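Local coordinates for VgrG protein (Vibrio cholerae, PDB 4DTH), which carries the ATP- and magnesium-binding actin cross-linking domain of a Vibrio cholerae VgrG toxin and probably uses ATP to join actin monomers covalently, at residues N217-E222 and K292-A297; S204-F209 and V227-T232; G67-P72 and W84-V89. All coordinates share one frame; numbering follows the deposited sequence.

Contact 1: N217-E222 and K292-A297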
loop_
_atom_site.group_PDB
_atom_site.type_symbol
_atom_site.label_atom_id
_atom_site.label_comp_id
_atom_site.label_asym_id
_atom_site.label_seq_id
_atom_site.Cartn_x
_atom_site.Cartn_y
_atom_site.Cartn_z
ATOM N N ASN A 217 30.746 7.107 -20.899
ATOM C CA ASN A 217 29.864 7.292 -22.022
ATOM C C ASN A 217 28.612 6.489 -21.718
ATOM O O ASN A 217 28.563 5.280 -21.966
ATOM C CB ASN A 217 30.539 6.862 -23.315
ATOM C CG ASN A 217 29.905 7.485 -24.522
ATOM O OD1 ASN A 217 29.477 8.649 -24.511
ATOM N ND2 ASN A 217 29.826 6.721 -25.595
ATOM N N LEU A 218 27.643 7.149 -21.070
ATOM C CA LEU A 218 26.414 6.476 -20.663
ATOM C C LEU A 218 25.374 6.473 -21.754
ATOM O O LEU A 218 25.231 7.463 -22.478
ATOM C CB LEU A 218 25.858 7.053 -19.347
ATOM C CG LEU A 218 26.761 6.912 -18.107
ATOM C CD1 LEU A 218 26.085 7.502 -16.895
ATOM C CD2 LEU A 218 27.125 5.443 -17.828
ATOM N N ASP A 219 24.652 5.341 -21.873
ATOM C CA ASP A 219 23.582 5.160 -22.854
ATOM C C ASP A 219 22.502 6.222 -22.675
ATOM O O ASP A 219 22.130 6.898 -23.640
ATOM C CB ASP A 219 23.017 3.736 -22.780
ATOM C CG ASP A 219 23.995 2.684 -23.273
ATOM O OD1 ASP A 219 24.563 2.855 -24.390
ATOM O OD2 ASP A 219 24.182 1.675 -22.552
ATOM N N ASP A 220 22.075 6.431 -21.411
ATOM C CA ASP A 220 21.107 7.456 -21.069
ATOM C C ASP A 220 21.517 8.021 -19.728
ATOM O O ASP A 220 21.103 7.510 -18.684
ATOM C CB ASP A 220 19.677 6.880 -21.042
ATOM C CG ASP A 220 18.580 7.929 -21.088
ATOM O OD1 ASP A 220 18.791 9.046 -20.549
ATOM O OD2 ASP A 220 17.494 7.623 -21.617
ATOM N N LYS A 221 22.387 9.043 -19.761
ATOM C CA LYS A 221 22.926 9.678 -18.556
ATOM C C LYS A 221 21.905 10.313 -17.603
ATOM O O LYS A 221 22.083 10.222 -16.390
ATOM C CB LYS A 221 24.095 10.617 -18.884
ATOM C CG LYS A 221 23.712 11.881 -19.619
ATOM C CD LYS A 221 24.949 12.624 -20.055
ATOM C CE LYS A 221 24.873 14.099 -19.758
ATOM N NZ LYS A 221 23.856 14.788 -20.596
ATOM N N GLU A 222 20.830 10.915 -18.149
ATOM C CA GLU A 222 19.794 11.550 -17.331
ATOM C C GLU A 222 18.911 10.498 -16.648
ATOM O O GLU A 222 18.552 10.670 -15.479
ATOM C CB GLU A 222 18.962 12.555 -18.144
ATOM C CG GLU A 222 19.827 13.632 -18.789
ATOM C CD GLU A 222 19.675 15.034 -18.248
ATOM O OE1 GLU A 222 20.300 15.342 -17.209
ATOM O OE2 GLU A 222 18.977 15.847 -18.896
ATOM N N LYS A 292 22.174 -2.775 -19.600
ATOM C CA LYS A 292 23.028 -3.596 -18.724
ATOM C C LYS A 292 24.238 -2.751 -18.245
ATOM O O LYS A 292 24.540 -2.731 -17.049
ATOM C CB LYS A 292 23.497 -4.866 -19.479
ATOM C CG LYS A 292 24.294 -5.889 -18.660
ATOM C CD LYS A 292 25.157 -6.779 -19.566
ATOM C CE LYS A 292 26.056 -7.717 -18.792
ATOM N NZ LYS A 292 27.267 -8.097 -19.571
ATOM N N SER A 293 24.858 -2.001 -19.180
ATOM C CA SER A 293 26.009 -1.125 -18.946
ATOM C C SER A 293 25.705 0.034 -17.976
ATOM O O SER A 293 26.457 0.226 -17.017
ATOM C CB SER A 293 26.546 -0.592 -20.272
ATOM O OG SER A 293 27.679 0.232 -20.060
ATOM N N ASP A 294 24.619 0.802 -18.232
ATOM C CA ASP A 294 24.184 1.925 -17.386
ATOM C C ASP A 294 23.821 1.463 -15.978
ATOM O O ASP A 294 24.164 2.153 -15.017
ATOM C CB ASP A 294 22.991 2.671 -18.002
ATOM C CG ASP A 294 23.331 3.632 -19.124
ATOM O OD1 ASP A 294 24.480 3.584 -19.625
ATOM O OD2 ASP A 294 22.454 4.448 -19.489
ATOM N N ALA A 295 23.130 0.307 -15.857
ATOM C CA ALA A 295 22.745 -0.272 -14.565
ATOM C C ALA A 295 23.995 -0.602 -13.748
ATOM O O ALA A 295 24.046 -0.259 -12.563
ATOM C CB ALA A 295 21.893 -1.523 -14.772
ATOM N N LYS A 296 25.032 -1.199 -14.399
ATOM C CA LYS A 296 26.307 -1.535 -13.753
ATOM C C LYS A 296 26.951 -0.273 -13.164
ATOM O O LYS A 296 27.368 -0.295 -12.005
ATOM C CB LYS A 296 27.267 -2.263 -14.725
ATOM C CG LYS A 296 27.015 -3.774 -14.833
ATOM C CD LYS A 296 28.026 -4.481 -15.761
ATOM C CE LYS A 296 27.809 -5.979 -15.833
ATOM N NZ LYS A 296 28.734 -6.661 -16.775
ATOM N N ALA A 297 26.959 0.835 -13.937
ATOM C CA ALA A 297 27.517 2.135 -13.539
ATOM C C ALA A 297 26.754 2.738 -12.354
ATOM O O ALA A 297 27.380 3.229 -11.416
ATOM C CB ALA A 297 27.511 3.096 -14.720
HETATM O O HOH W 1 27.026 2.783 -20.097
#
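The lead-in to helix 221-245 is pinned to the first turn of helix 292-307 by one carboxylate: Asp-294 grips two consecutive backbone N-H groups, those of Asp-219 and Asp-220. Its OD1 accepts from Asp-219 N at 2.9 Å, and its OD2 takes Asp-220 N at 2.8 Å. Both oxygens use their syn lone pairs, so the pair of bonds fixes the rotation of the group. With CG beside its own backbone N (chi1 -78°), Asp-294 turns the carboxylate to the incoming loop. A water donates a further bond to Asp-294 OD1 at 2.7 Å and links it to Ser-293 OG at 2.6 Å. Beside this polar clasp, Leu-218 lays CD2 against Ala-297 CB, 3.9 Å away. Asp-220 sits at the N-cap, its OD1 bonded to Leu-223 N, while Asp-219 turns OD2 to the hydroxyl of Ser-291. That puts Asp-219 OD2 3.5 Å from Asp-294 OD1, with the two carboxylate planes 29° apart. Two acidic groups this close would repel if both are ionised; the N-H donors, the water and Ser-291 probably offset much of that cost.

Contact 2: S204-F209 and V227-T232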
loop_
_atom_site.group_PDB
_atom_site.type_symbol
_atom_site.label_atom_id
_atom_site.label_comp_id
_atom_site.label_asym_id
_atom_site.label_seq_id
_atom_site.Cartn_x
_atom_site.Cartn_y
_atom_site.Cartn_z
ATOM N N SER A 204 19.547 16.177 -4.735
ATOM C CA SER A 204 20.940 16.587 -4.946
ATOM C C SER A 204 21.793 15.443 -5.524
ATOM O O SER A 204 22.810 15.700 -6.176
ATOM C CB SER A 204 21.551 17.109 -3.650
ATOM O OG SER A 204 21.666 16.096 -2.668
ATOM N N LEU A 205 21.370 14.179 -5.290
ATOM C CA LEU A 205 22.087 13.005 -5.792
ATOM C C LEU A 205 22.114 12.895 -7.326
ATOM O O LEU A 205 23.014 12.254 -7.869
ATOM C CB LEU A 205 21.551 11.714 -5.154
ATOM C CG LEU A 205 21.857 11.551 -3.679
ATOM C CD1 LEU A 205 21.025 10.443 -3.089
ATOM C CD2 LEU A 205 23.364 11.306 -3.431
ATOM N N LYS A 206 21.144 13.513 -8.019
ATOM C CA LYS A 206 21.111 13.489 -9.488
ATOM C C LYS A 206 22.338 14.182 -10.071
ATOM O O LYS A 206 23.076 13.575 -10.850
ATOM C CB LYS A 206 19.862 14.178 -10.012
ATOM C CG LYS A 206 18.640 13.315 -9.906
ATOM C CD LYS A 206 17.560 13.934 -10.686
ATOM C CE LYS A 206 16.741 14.801 -9.825
ATOM N NZ LYS A 206 16.098 15.846 -10.640
ATOM N N SER A 207 22.566 15.444 -9.654
ATOM C CA SER A 207 23.712 16.235 -10.114
ATOM C C SER A 207 25.024 15.630 -9.615
ATOM O O SER A 207 26.030 15.674 -10.329
ATOM C CB SER A 207 23.587 17.694 -9.688
ATOM O OG SER A 207 23.391 17.816 -8.289
ATOM N N GLN A 208 24.992 15.005 -8.419
ATOM C CA GLN A 208 26.161 14.338 -7.864
ATOM C C GLN A 208 26.587 13.191 -8.794
ATOM O O GLN A 208 27.760 13.125 -9.141
ATOM C CB GLN A 208 25.875 13.821 -6.440
ATOM C CG GLN A 208 27.141 13.387 -5.687
ATOM C CD GLN A 208 27.886 14.517 -4.976
ATOM O OE1 GLN A 208 28.800 14.274 -4.185
ATOM N NE2 GLN A 208 27.505 15.782 -5.199
ATOM N N PHE A 209 25.619 12.351 -9.268
ATOM C CA PHE A 209 25.943 11.228 -10.168
ATOM C C PHE A 209 26.599 11.743 -11.464
ATOM O O PHE A 209 27.577 11.161 -11.926
ATOM C CB PHE A 209 24.690 10.387 -10.502
ATOM C CG PHE A 209 24.964 9.148 -11.323
ATOM C CD1 PHE A 209 25.495 8.009 -10.735
ATOM C CD2 PHE A 209 24.720 9.133 -12.694
ATOM C CE1 PHE A 209 25.756 6.870 -11.491
ATOM C CE2 PHE A 209 24.985 7.997 -13.449
ATOM C CZ PHE A 209 25.504 6.875 -12.848
ATOM N N VAL A 227 17.732 7.196 -11.732
ATOM C CA VAL A 227 17.710 5.877 -11.086
ATOM C C VAL A 227 18.668 5.886 -9.892
ATOM O O VAL A 227 18.301 5.413 -8.812
ATOM C CB VAL A 227 17.990 4.698 -12.056
ATOM C CG1 VAL A 227 18.112 3.374 -11.297
ATOM C CG2 VAL A 227 16.892 4.594 -13.117
ATOM N N PHE A 228 19.869 6.456 -10.076
ATOM C CA PHE A 228 20.853 6.542 -8.996
ATOM C C PHE A 228 20.294 7.317 -7.810
ATOM O O PHE A 228 20.409 6.837 -6.692
ATOM C CB PHE A 228 22.155 7.194 -9.489
ATOM C CG PHE A 228 23.161 7.457 -8.391
ATOM C CD1 PHE A 228 24.048 6.464 -7.986
ATOM C CD2 PHE A 228 23.248 8.707 -7.790
ATOM C CE1 PHE A 228 25.008 6.722 -7.002
ATOM C CE2 PHE A 228 24.220 8.966 -6.814
ATOM C CZ PHE A 228 25.077 7.965 -6.419
ATOM N N ALA A 229 19.699 8.507 -8.043
ATOM C CA ALA A 229 19.147 9.302 -6.941
ATOM C C ALA A 229 18.023 8.569 -6.205
ATOM O O ALA A 229 17.979 8.609 -4.973
ATOM C CB ALA A 229 18.653 10.639 -7.444
ATOM N N TYR A 230 17.143 7.885 -6.950
ATOM C CA TYR A 230 16.022 7.138 -6.387
ATOM C C TYR A 230 16.530 5.989 -5.506
ATOM O O TYR A 230 16.167 5.918 -4.325
ATOM C CB TYR A 230 15.113 6.616 -7.521
ATOM C CG TYR A 230 13.952 5.778 -7.029
ATOM C CD1 TYR A 230 12.857 6.368 -6.399
ATOM C CD2 TYR A 230 13.966 4.393 -7.147
ATOM C CE1 TYR A 230 11.796 5.600 -5.924
ATOM C CE2 TYR A 230 12.903 3.615 -6.691
ATOM C CZ TYR A 230 11.822 4.224 -6.077
ATOM O OH TYR A 230 10.790 3.458 -5.605
ATOM N N LEU A 231 17.368 5.098 -6.078
ATOM C CA LEU A 231 17.908 3.946 -5.347
ATOM C C LEU A 231 18.784 4.368 -4.182
ATOM O O LEU A 231 18.600 3.849 -3.083
ATOM C CB LEU A 231 18.682 3.002 -6.280
ATOM C CG LEU A 231 17.841 2.153 -7.227
ATOM C CD1 LEU A 231 18.735 1.295 -8.110
ATOM C CD2 LEU A 231 16.840 1.258 -6.447
ATOM N N THR A 232 19.714 5.324 -4.396
ATOM C CA THR A 232 20.575 5.783 -3.301
ATOM C C THR A 232 19.734 6.353 -2.158
ATOM O O THR A 232 20.010 6.031 -1.011
ATOM C CB THR A 232 21.665 6.751 -3.782
ATOM O OG1 THR A 232 22.406 6.142 -4.842
ATOM C CG2 THR A 232 22.623 7.124 -2.669
#
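Phe-209 and Phe-228 both carry CG opposite the backbone N (chi1 -175° for Phe-209), which throws each ring from its own helix into the interface between the two. The contact is a helix-helix packing in the helical part of the domain, joining helix 204-212 to helix 221-245, the next helix along the chain. The short segments cross steeply, their N-to-C directions 128° apart, with axes 8.0 Å apart at closest approach. The phenyl rings meet obliquely, centroids 4.8 Å apart and planes at 35°. Phe-209 CD1 comes over one face of the Phe-228 ring, toward its rim, and lies 3.4 Å from Phe-228 CG. In return, Phe-228 CB makes an off-centre CH-pi contact with the Phe-209 ring. The carbonyl O of Leu-205 comes up at the edge of the Phe-228 ring, near its plane.

One helical turn before Phe-209, Leu-205 sits against Ala-229, whose small side chain lets the backbones draw close: Leu-205 CB is 3.8 Å from Ala-229 CB, and Lys-206 brings CG to 3.6 Å from the same methyl. Lys-206 then bends at chi3 and bonds through NZ to the carbonyl O of Gly-185. At the far end Leu-205 CD1 meets Thr-232 CG2 at 3.7 Å. Helix 292-307 also touches Phe-228, through His-301 and Gln-305. Thr-232 OG1 donates to Phe-228 O at 2.8 Å and also sits 3.4 Å above the centre of the Phe-228 ring, on the face opposite Phe-209 CD1.

Contact 3: G67-P72 and W84-V89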
loop_
_atom_site.group_PDB
_atom_site.type_symbol
_atom_site.label_atom_id
_atom_site.label_comp_id
_atom_site.label_asym_id
_atom_site.label_seq_id
_atom_site.Cartn_x
_atom_site.Cartn_y
_atom_site.Cartn_z
ATOM N N GLY A 67 -8.811 -10.056 17.911
ATOM C CA GLY A 67 -8.989 -11.201 18.794
ATOM C C GLY A 67 -9.951 -12.260 18.295
ATOM O O GLY A 67 -10.629 -12.065 17.286
ATOM N N SER A 68 -10.004 -13.397 19.000
ATOM C CA SER A 68 -10.876 -14.513 18.642
ATOM C C SER A 68 -12.349 -14.130 18.743
ATOM O O SER A 68 -12.733 -13.313 19.582
ATOM C CB SER A 68 -10.560 -15.741 19.490
ATOM O OG SER A 68 -9.265 -16.227 19.159
ATOM N N TYR A 69 -13.152 -14.677 17.833
ATOM C CA TYR A 69 -14.587 -14.416 17.779
ATOM C C TYR A 69 -15.316 -15.395 18.660
ATOM O O TYR A 69 -15.039 -16.596 18.617
ATOM C CB TYR A 69 -15.098 -14.530 16.333
ATOM C CG TYR A 69 -16.602 -14.400 16.172
ATOM C CD1 TYR A 69 -17.246 -13.180 16.386
ATOM C CD2 TYR A 69 -17.375 -15.482 15.760
ATOM C CE1 TYR A 69 -18.622 -13.043 16.192
ATOM C CE2 TYR A 69 -18.755 -15.359 15.576
ATOM C CZ TYR A 69 -19.375 -14.141 15.802
ATOM O OH TYR A 69 -20.733 -14.009 15.616
ATOM N N GLN A 70 -16.256 -14.879 19.447
ATOM C CA GLN A 70 -17.125 -15.694 20.289
ATOM C C GLN A 70 -18.550 -15.345 19.899
ATOM O O GLN A 70 -18.976 -14.197 20.070
ATOM C CB GLN A 70 -16.885 -15.456 21.797
ATOM C CG GLN A 70 -15.473 -15.841 22.280
ATOM C CD GLN A 70 -15.094 -17.283 21.976
ATOM O OE1 GLN A 70 -15.879 -18.230 22.164
ATOM N NE2 GLN A 70 -13.877 -17.476 21.485
ATOM N N ARG A 71 -19.262 -16.337 19.329
ATOM C CA ARG A 71 -20.656 -16.187 18.929
ATOM C C ARG A 71 -21.461 -15.849 20.186
ATOM O O ARG A 71 -21.421 -16.636 21.138
ATOM C CB ARG A 71 -21.180 -17.506 18.314
ATOM C CG ARG A 71 -22.639 -17.465 17.837
ATOM C CD ARG A 71 -22.716 -16.702 16.552
ATOM N NE ARG A 71 -24.054 -16.556 15.976
ATOM C CZ ARG A 71 -24.259 -15.873 14.855
ATOM N NH1 ARG A 71 -23.237 -15.315 14.218
ATOM N NH2 ARG A 71 -25.482 -15.742 14.363
ATOM N N PRO A 72 -22.170 -14.695 20.236
ATOM C CA PRO A 72 -22.977 -14.392 21.427
ATOM C C PRO A 72 -23.957 -15.537 21.726
ATOM O O PRO A 72 -24.564 -16.074 20.789
ATOM C CB PRO A 72 -23.708 -13.102 21.045
ATOM C CG PRO A 72 -22.840 -12.478 20.013
ATOM C CD PRO A 72 -22.319 -13.637 19.217
ATOM N N TRP A 84 -12.574 -19.035 14.859
ATOM C CA TRP A 84 -12.817 -17.810 14.094
ATOM C C TRP A 84 -12.191 -16.605 14.772
ATOM O O TRP A 84 -12.158 -16.527 16.005
ATOM C CB TRP A 84 -14.323 -17.574 13.889
ATOM C CG TRP A 84 -14.945 -18.383 12.789
ATOM C CD1 TRP A 84 -14.736 -19.706 12.513
ATOM C CD2 TRP A 84 -15.976 -17.944 11.893
ATOM N NE1 TRP A 84 -15.540 -20.105 11.469
ATOM C CE2 TRP A 84 -16.320 -19.046 11.076
ATOM C CE3 TRP A 84 -16.648 -16.723 11.704
ATOM C CZ2 TRP A 84 -17.292 -18.959 10.073
ATOM C CZ3 TRP A 84 -17.605 -16.635 10.702
ATOM C CH2 TRP A 84 -17.913 -17.738 9.893
ATOM N N GLN A 85 -11.687 -15.675 13.951
ATOM C CA GLN A 85 -11.025 -14.449 14.400
ATOM C C GLN A 85 -11.800 -13.223 13.966
ATOM O O GLN A 85 -12.408 -13.238 12.893
ATOM C CB GLN A 85 -9.609 -14.366 13.798
ATOM C CG GLN A 85 -8.682 -15.532 14.191
ATOM C CD GLN A 85 -8.319 -15.488 15.647
ATOM O OE1 GLN A 85 -7.745 -14.511 16.125
ATOM N NE2 GLN A 85 -8.644 -16.542 16.383
ATOM N N THR A 86 -11.763 -12.162 14.777
ATOM C CA THR A 86 -12.415 -10.892 14.469
ATOM C C THR A 86 -11.374 -9.924 13.895
ATOM O O THR A 86 -10.226 -9.912 14.354
ATOM C CB THR A 86 -13.095 -10.350 15.731
ATOM O OG1 THR A 86 -14.143 -11.232 16.133
ATOM C CG2 THR A 86 -13.648 -8.982 15.555
ATOM N N HIS A 87 -11.767 -9.128 12.890
ATOM C CA HIS A 87 -10.895 -8.135 12.272
ATOM C C HIS A 87 -11.673 -6.886 11.976
ATOM O O HIS A 87 -12.883 -6.954 11.761
ATOM C CB HIS A 87 -10.299 -8.668 10.952
ATOM C CG HIS A 87 -9.488 -9.926 11.078
ATOM N ND1 HIS A 87 -8.109 -9.893 11.089
ATOM C CD2 HIS A 87 -9.891 -11.216 11.125
ATOM C CE1 HIS A 87 -7.720 -11.154 11.183
ATOM N NE2 HIS A 87 -8.754 -11.982 11.213
ATOM N N THR A 88 -10.978 -5.758 11.858
ATOM C CA THR A 88 -11.612 -4.540 11.365
ATOM C C THR A 88 -11.813 -4.775 9.845
ATOM O O THR A 88 -11.185 -5.671 9.265
ATOM C CB THR A 88 -10.746 -3.301 11.635
ATOM O OG1 THR A 88 -9.474 -3.467 11.002
ATOM C CG2 THR A 88 -10.566 -3.026 13.127
ATOM N N VAL A 89 -12.696 -4.002 9.230
ATOM C CA VAL A 89 -12.978 -4.091 7.804
ATOM C C VAL A 89 -12.291 -2.929 7.107
ATOM O O VAL A 89 -12.432 -1.773 7.518
ATOM C CB VAL A 89 -14.495 -4.124 7.493
ATOM C CG1 VAL A 89 -14.766 -3.934 6.000
ATOM C CG2 VAL A 89 -15.133 -5.417 7.990
HETATM O O HOH W 2 -12.664 -18.262 18.090
#
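Trp-84 O is approached from several directions. Tyr-69 N donates to it at 2.8 Å with a nearly straight N-H (174°), from well above the carbonyl plane; a water stands at hydrogen-bonding distance, and Ser-68 CA makes a CA-H...O contact at 3.6 Å. The same water is near Tyr-69 O, so it can span the two chains where they begin to part. Two residues along, Thr-86 N gives a bond of 2.8 Å to Gly-67 O, nearly in line with the C=O. These two backbone bonds flank Ser-68 and Gln-85, a non-hydrogen-bonded antiparallel pair with CA atoms 4.2 Å apart.

Although the CB bonds of that pair diverge, Gln-85 folds back at chi2 (-69°) and sets its amide beside the serine. NE2 donates to Ser-68 OG at 2.9 Å, with the hydroxyl tilted from the amide plane, and OE1 is held by Asn-65 ND2. Tyr-69 and Trp-84 leave the backbone side by side, pointing the same way, with Tyr-69 CB 4.0 Å from Trp-84 CB. Thr-86 OG1 lies at the edge of the tyrosine ring, near its plane, 3.4 Å from Tyr-69 CB, and Arg-71 N is over one face. The tyrosine OH accepts from Arg-71 NH1 at 3.2 Å and also bonds to His-127 ND1, so the loop after the strand is tied to His-127. On its other edge strand 85-97 pairs with strand 34-38, through Gln-85 and Met-38. What results is the end of an antiparallel beta ladder, where strand 56-68 runs out into a long loop and the chain re-enters as strand 85-97.

In the fold
Contacts 1 and 2 adjoin, their centres 13 Å apart. They share helix 221-245, and their segments alternate along the chain. Phe-209 of contact 2 joins them: its CE2 lies 3.7 Å from Leu-218 CD1 of contact 1, and its CE1 is 4.0 Å from Ala-297 O. Contact 3 lies across the chain's centre, about 54 Å from contact 1 and 48 Å from contact 2 between centres; even the nearest atoms are about 40 Å and 27 Å apart. It runs by sequence toward a metal site: Glu-90, the residue after 84-89 on strand 85-97, binds one magnesium ion with Glu-28, and Glu-28, Gln-174 and Glu-351 bind another; Glu-351 also belongs to the ATP pocket.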